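Local atomic coordinates of prolyl-tRNA synthetase (PDB entry 6UYH), a protein that probably catalyses the ATP-dependent attachment of proline to its cognate tRNA, as a class II aminoacyl-tRNA synthetase. Residues F76-E88 with E112-M124. Sequence-based numbering, arbitrary orientation.
Sequences FPLFVTKRALETE and EPIALRPTSETIM. With HFG (7-bromo-6-chloro-3-{3-[(2R,3S)-3-hydroxypiperidin-2-yl]-2-oxopropyl}quinazolin-4(3H)-one), chain D; EDO (1,2-ethanediol), chain F.
Met124 lays its CG almost centrally over one face of the Phe76 ring, 3.5 Å from the centroid, and the sulfur SD follows above the same face at a distance: a CH-pi contact with a Met-aromatic component. Ile123, on the same helix, fills the middle of the contact; with CG1 anti to its carbonyl carbon (chi1 -61°), that branch runs across Val80 at about a right angle, CG1 lying 3.6 Å from Val80 CB, while CG2 packs on Phe76 CB and Pro77 CD. Beyond it the backbones pair antiparallel, Val80 and Ala115 exchanging two hydrogen bonds. Ile114 CD1, from the sheet face it shares with Phe79, and Leu78 CD2, from the loop before the strand, lie over opposite faces of the Phe79 ring, Ile114 CD1 reaching to 3.5 Å from Phe79 CG. The Arg117 guanidinium turns one face to Leu78 CA; a water accepts from NH1 and donates to Pro77 O and Ser120 OG, and Asn147 takes NH2. Tyr39 of the second subunit packs on Pro77 and Ile123. The loop and helix start after strand 113-116 line the halofuginone pocket: Pro118 packs on the quinazolinone, and Thr119 OG1 and Glu121 OE2 accept from the piperidine N1' (2.6 Å to OE2), within the class II synthetase catalytic core.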
loop_
_atom_site.group_PDB
_atom_site.type_symbol
_atom_site.label_atom_id
_atom_site.label_comp_id
_atom_site.label_asym_id
_atom_site.label_seq_id
_atom_site.Cartn_x
_atom_site.Cartn_y
_atom_site.Cartn_z
ATOM N N PHE A 76 0.507 4.564 -10.417
ATOM C CA PHE A 76 1.394 5.173 -11.398
ATOM C C PHE A 76 2.826 5.133 -10.890
ATOM O O PHE A 76 3.070 4.875 -9.706
ATOM C CB PHE A 76 0.969 6.614 -11.664
ATOM C CG PHE A 76 -0.168 6.768 -12.643
ATOM C CD1 PHE A 76 -1.474 6.516 -12.260
ATOM C CD2 PHE A 76 0.074 7.221 -13.933
ATOM C CE1 PHE A 76 -2.534 6.694 -13.162
ATOM C CE2 PHE A 76 -0.967 7.407 -14.835
ATOM C CZ PHE A 76 -2.273 7.142 -14.450
ATOM N N PRO A 77 3.813 5.391 -11.759
ATOM C CA PRO A 77 5.216 5.186 -11.372
ATOM C C PRO A 77 5.771 6.224 -10.395
ATOM O O PRO A 77 5.294 7.357 -10.270
ATOM C CB PRO A 77 5.961 5.258 -12.712
ATOM C CG PRO A 77 4.947 4.811 -13.719
ATOM C CD PRO A 77 3.676 5.477 -13.225
ATOM N N LEU A 78 6.837 5.794 -9.711
ATOM C CA LEU A 78 7.610 6.647 -8.811
ATOM C C LEU A 78 8.440 7.665 -9.577
ATOM O O LEU A 78 8.726 8.748 -9.062
ATOM C CB LEU A 78 8.549 5.767 -7.959
ATOM C CG LEU A 78 9.635 6.452 -7.121
ATOM C CD1 LEU A 78 9.025 7.233 -5.961
ATOM C CD2 LEU A 78 10.634 5.412 -6.612
ATOM N N PHE A 79 8.860 7.324 -10.788
ATOM C CA PHE A 79 9.774 8.165 -11.546
ATOM C C PHE A 79 9.006 9.083 -12.472
ATOM O O PHE A 79 7.968 8.708 -13.023
ATOM C CB PHE A 79 10.734 7.316 -12.374
ATOM C CG PHE A 79 11.651 6.472 -11.551
ATOM C CD1 PHE A 79 12.488 7.057 -10.607
ATOM C CD2 PHE A 79 11.687 5.097 -11.715
ATOM C CE1 PHE A 79 13.346 6.280 -9.841
ATOM C CE2 PHE A 79 12.537 4.317 -10.952
ATOM C CZ PHE A 79 13.367 4.903 -10.017
ATOM N N VAL A 80 9.555 10.277 -12.682
ATOM C CA VAL A 80 8.968 11.241 -13.605
ATOM C C VAL A 80 10.100 11.907 -14.372
ATOM O O VAL A 80 11.165 12.188 -13.811
ATOM C CB VAL A 80 8.068 12.262 -12.862
ATOM C CG1 VAL A 80 8.856 13.036 -11.781
ATOM C CG2 VAL A 80 7.399 13.231 -13.847
ATOM N N THR A 81 9.883 12.128 -15.670
ATOM C CA THR A 81 10.912 12.769 -16.478
ATOM C C THR A 81 10.978 14.268 -16.200
ATOM O O THR A 81 10.026 14.895 -15.723
ATOM C CB THR A 81 10.686 12.557 -17.980
ATOM O OG1 THR A 81 9.410 13.088 -18.370
ATOM C CG2 THR A 81 10.775 11.062 -18.352
ATOM N N LYS A 82 12.146 14.837 -16.500
ATOM C CA LYS A 82 12.297 16.288 -16.458
ATOM C C LYS A 82 11.296 16.957 -17.394
ATOM O O LYS A 82 10.657 17.952 -17.028
ATOM C CB LYS A 82 13.732 16.658 -16.837
ATOM C CG LYS A 82 14.109 18.112 -16.537
ATOM C CD LYS A 82 15.585 18.390 -16.833
ATOM C CE LYS A 82 15.927 18.147 -18.289
ATOM N NZ LYS A 82 17.309 18.618 -18.619
ATOM N N ARG A 83 11.120 16.393 -18.595
ATOM C CA ARG A 83 10.187 16.945 -19.576
ATOM C C ARG A 83 8.774 17.031 -19.006
ATOM O O ARG A 83 8.103 18.067 -19.125
ATOM C CB ARG A 83 10.230 16.086 -20.849
ATOM C CG ARG A 83 9.015 16.150 -21.771
ATOM C CD ARG A 83 8.963 17.395 -22.623
ATOM N NE ARG A 83 10.281 17.773 -23.109
ATOM C CZ ARG A 83 10.525 18.850 -23.850
ATOM N NH1 ARG A 83 9.528 19.660 -24.205
ATOM N NH2 ARG A 83 11.770 19.115 -24.234
ATOM N N ALA A 84 8.312 15.951 -18.370
ATOM C CA ALA A 84 6.971 15.931 -17.799
ATOM C C ALA A 84 6.857 16.916 -16.647
ATOM O O ALA A 84 5.917 17.715 -16.584
ATOM C CB ALA A 84 6.625 14.518 -17.319
ATOM N N LEU A 85 7.812 16.861 -15.721
ATOM C CA LEU A 85 7.779 17.730 -14.552
ATOM C C LEU A 85 7.727 19.196 -14.951
ATOM O O LEU A 85 6.952 19.971 -14.380
ATOM C CB LEU A 85 9.001 17.442 -13.687
ATOM C CG LEU A 85 8.955 17.593 -12.176
ATOM C CD1 LEU A 85 7.735 16.911 -11.585
ATOM C CD2 LEU A 85 10.254 16.999 -11.624
ATOM N N GLU A 86 8.541 19.597 -15.934
ATOM C CA GLU A 86 8.627 20.989 -16.356
ATOM C C GLU A 86 7.467 21.420 -17.243
ATOM O O GLU A 86 7.435 22.577 -17.670
ATOM C CB GLU A 86 9.954 21.243 -17.079
ATOM C CG GLU A 86 11.175 21.129 -16.176
ATOM C CD GLU A 86 12.472 21.467 -16.896
ATOM O OE1 GLU A 86 12.455 21.598 -18.141
ATOM O OE2 GLU A 86 13.510 21.601 -16.213
ATOM N N THR A 87 6.518 20.526 -17.533
ATOM C CA THR A 87 5.322 20.927 -18.263
ATOM C C THR A 87 4.528 21.979 -17.497
ATOM O O THR A 87 3.953 22.887 -18.106
ATOM C CB THR A 87 4.452 19.707 -18.554
ATOM O OG1 THR A 87 5.127 18.852 -19.486
ATOM C CG2 THR A 87 3.105 20.120 -19.133
ATOM N N GLU A 88 4.500 21.890 -16.172
ATOM C CA GLU A 88 3.766 22.854 -15.359
ATOM C C GLU A 88 4.272 24.282 -15.540
ATOM O O GLU A 88 5.217 24.707 -14.880
ATOM C CB GLU A 88 3.840 22.460 -13.886
ATOM C CG GLU A 88 2.583 21.785 -13.382
ATOM C CD GLU A 88 2.756 21.199 -12.002
ATOM O OE1 GLU A 88 3.878 21.275 -11.461
ATOM O OE2 GLU A 88 1.770 20.659 -11.460
ATOM N N GLU A 112 20.116 10.153 -18.901
ATOM C CA GLU A 112 18.898 10.917 -18.622
ATOM C C GLU A 112 18.530 10.833 -17.144
ATOM O O GLU A 112 17.930 9.834 -16.706
ATOM C CB GLU A 112 17.740 10.415 -19.482
ATOM C CG GLU A 112 16.468 11.225 -19.297
ATOM C CD GLU A 112 15.270 10.634 -20.024
ATOM O OE1 GLU A 112 14.139 11.023 -19.679
ATOM O OE2 GLU A 112 15.456 9.789 -20.930
ATOM N N PRO A 113 18.880 11.842 -16.345
ATOM C CA PRO A 113 18.383 11.894 -14.964
ATOM C C PRO A 113 16.861 11.933 -14.919
ATOM O O PRO A 113 16.205 12.555 -15.759
ATOM C CB PRO A 113 18.994 13.192 -14.415
ATOM C CG PRO A 113 20.221 13.395 -15.237
ATOM C CD PRO A 113 19.883 12.885 -16.615
ATOM N N ILE A 114 16.302 11.257 -13.922
ATOM C CA ILE A 114 14.862 11.222 -13.709
ATOM C C ILE A 114 14.600 11.580 -12.255
ATOM O O ILE A 114 15.460 11.395 -11.388
ATOM C CB ILE A 114 14.253 9.851 -14.059
ATOM C CG1 ILE A 114 14.966 8.750 -13.281
ATOM C CG2 ILE A 114 14.318 9.593 -15.576
ATOM C CD1 ILE A 114 14.425 7.376 -13.572
ATOM N N ALA A 115 13.407 12.096 -11.991
ATOM C CA ALA A 115 13.069 12.594 -10.666
ATOM C C ALA A 115 12.147 11.636 -9.920
ATOM O O ALA A 115 11.474 10.784 -10.508
ATOM C CB ALA A 115 12.426 13.983 -10.770
ATOM N N LEU A 116 12.142 11.775 -8.596
ATOM C CA LEU A 116 11.219 11.039 -7.746
ATOM C C LEU A 116 9.947 11.851 -7.540
ATOM O O LEU A 116 10.001 13.068 -7.324
ATOM C CB LEU A 116 11.855 10.722 -6.393
ATOM C CG LEU A 116 13.217 10.031 -6.436
ATOM C CD1 LEU A 116 13.727 9.835 -5.030
ATOM C CD2 LEU A 116 13.141 8.694 -7.190
ATOM N N ARG A 117 8.812 11.164 -7.621
ATOM C CA ARG A 117 7.448 11.640 -7.428
ATOM C C ARG A 117 7.330 12.606 -6.256
ATOM O O ARG A 117 7.477 12.185 -5.102
ATOM C CB ARG A 117 6.533 10.421 -7.193
ATOM C CG ARG A 117 5.102 10.733 -6.779
ATOM C CD ARG A 117 4.267 9.451 -6.810
ATOM N NE ARG A 117 4.861 8.395 -5.996
ATOM C CZ ARG A 117 4.791 7.097 -6.268
ATOM N NH1 ARG A 117 4.164 6.660 -7.352
ATOM N NH2 ARG A 117 5.361 6.223 -5.455
ATOM N N PRO A 118 7.054 13.895 -6.502
ATOM C CA PRO A 118 6.739 14.818 -5.398
ATOM C C PRO A 118 5.240 15.023 -5.237
ATOM O O PRO A 118 4.771 15.637 -4.273
ATOM C CB PRO A 118 7.424 16.112 -5.837
ATOM C CG PRO A 118 7.267 16.084 -7.337
ATOM C CD PRO A 118 7.326 14.623 -7.758
ATOM N N THR A 119 4.510 14.526 -6.237
ATOM C CA THR A 119 3.065 14.571 -6.450
ATOM C C THR A 119 2.889 14.099 -7.891
ATOM O O THR A 119 3.866 14.117 -8.651
ATOM C CB THR A 119 2.456 15.964 -6.208
ATOM O OG1 THR A 119 1.038 15.886 -6.413
ATOM C CG2 THR A 119 3.045 17.000 -7.169
ATOM N N SER A 120 1.693 13.658 -8.299
ATOM C CA SER A 120 1.586 12.914 -9.556
ATOM C C SER A 120 0.815 13.610 -10.682
ATOM O O SER A 120 0.505 12.951 -11.680
ATOM C CB SER A 120 0.975 11.538 -9.295
ATOM O OG SER A 120 1.820 10.819 -8.416
ATOM N N GLU A 121 0.525 14.916 -10.577
ATOM C CA GLU A 121 -0.170 15.598 -11.670
ATOM C C GLU A 121 0.529 15.383 -13.014
ATOM O O GLU A 121 -0.117 15.044 -14.014
ATOM C CB GLU A 121 -0.276 17.096 -11.388
ATOM C CG GLU A 121 -1.377 17.496 -10.405
ATOM C CD GLU A 121 -0.962 17.349 -8.953
ATOM O OE1 GLU A 121 0.186 16.940 -8.681
ATOM O OE2 GLU A 121 -1.791 17.649 -8.075
ATOM N N THR A 122 1.852 15.606 -13.064
ATOM C CA THR A 122 2.567 15.518 -14.341
ATOM C C THR A 122 2.846 14.079 -14.751
ATOM O O THR A 122 3.218 13.840 -15.910
ATOM C CB THR A 122 3.894 16.292 -14.300
ATOM O OG1 THR A 122 4.785 15.692 -13.350
ATOM C CG2 THR A 122 3.660 17.771 -13.953
ATOM N N ILE A 123 2.667 13.133 -13.825
ATOM C CA ILE A 123 2.813 11.706 -14.099
ATOM C C ILE A 123 1.522 11.132 -14.675
ATOM O O ILE A 123 1.558 10.246 -15.534
ATOM C CB ILE A 123 3.215 10.976 -12.800
ATOM C CG1 ILE A 123 4.556 11.509 -12.288
ATOM C CG2 ILE A 123 3.245 9.441 -12.991
ATOM C CD1 ILE A 123 4.984 10.908 -10.941
ATOM N N MET A 124 0.372 11.639 -14.232
ATOM C CA MET A 124 -0.926 11.075 -14.569
ATOM C C MET A 124 -1.642 11.784 -15.707
ATOM O O MET A 124 -2.361 11.126 -16.468
ATOM C CB MET A 124 -1.830 11.093 -13.335
ATOM C CG MET A 124 -1.317 10.206 -12.228
ATOM S SD MET A 124 -2.273 10.413 -10.705
ATOM C CE MET A 124 -3.826 9.676 -11.193
HETATM O "O4'" HFG D . 1.086 18.411 -4.509
HETATM C C21 HFG D . 0.520 19.476 -4.640
HETATM C "C3'" HFG D . -0.916 19.567 -5.103
HETATM C "C2'" HFG D . -1.790 18.340 -4.811
HETATM N "N1'" HFG D . -1.371 17.155 -5.572
HETATM C "C6'" HFG D . -2.304 16.034 -5.399
HETATM C "C5'" HFG D . -2.432 15.625 -3.956
HETATM C "C4'" HFG D . -2.804 16.830 -3.087
HETATM C C39 HFG D . -1.848 17.985 -3.324
HETATM O "O7'" HFG D . -2.271 19.122 -2.566
HETATM C "C1'" HFG D . 1.243 20.802 -4.361
HETATM N N3 HFG D . 2.695 20.662 -4.449
HETATM C C4 HFG D . 3.248 20.437 -5.702
HETATM O O11 HFG D . 2.554 20.406 -6.702
HETATM C C10 HFG D . 4.698 20.207 -5.676
HETATM C C5 HFG D . 5.394 19.982 -6.863
HETATM C C2 HFG D . 3.457 20.672 -3.312
HETATM N N1 HFG D . 4.722 20.459 -3.244
HETATM C C9 HFG D . 5.372 20.200 -4.452
HETATM C C8 HFG D . 6.736 19.909 -4.415
HETATM C C7 HFG D . 7.405 19.660 -5.602
HETATM BR BR1 HFG D . 9.230 19.165 -5.506
HETATM C C6 HFG D . 6.750 19.727 -6.814
HETATM CL CL1 HFG D . 7.615 19.546 -8.312
HETATM C C1 EDO F . 20.325 5.731 -19.284
HETATM O O1 EDO F . 19.745 7.021 -19.009
HETATM C C2 EDO F . 19.653 4.682 -18.393
HETATM O O2 EDO F . 20.483 3.526 -18.184
HETATM O O HOH W 1 2.810 8.352 -9.440
HETATM O O HOH W 2 14.038 12.859 -17.571
#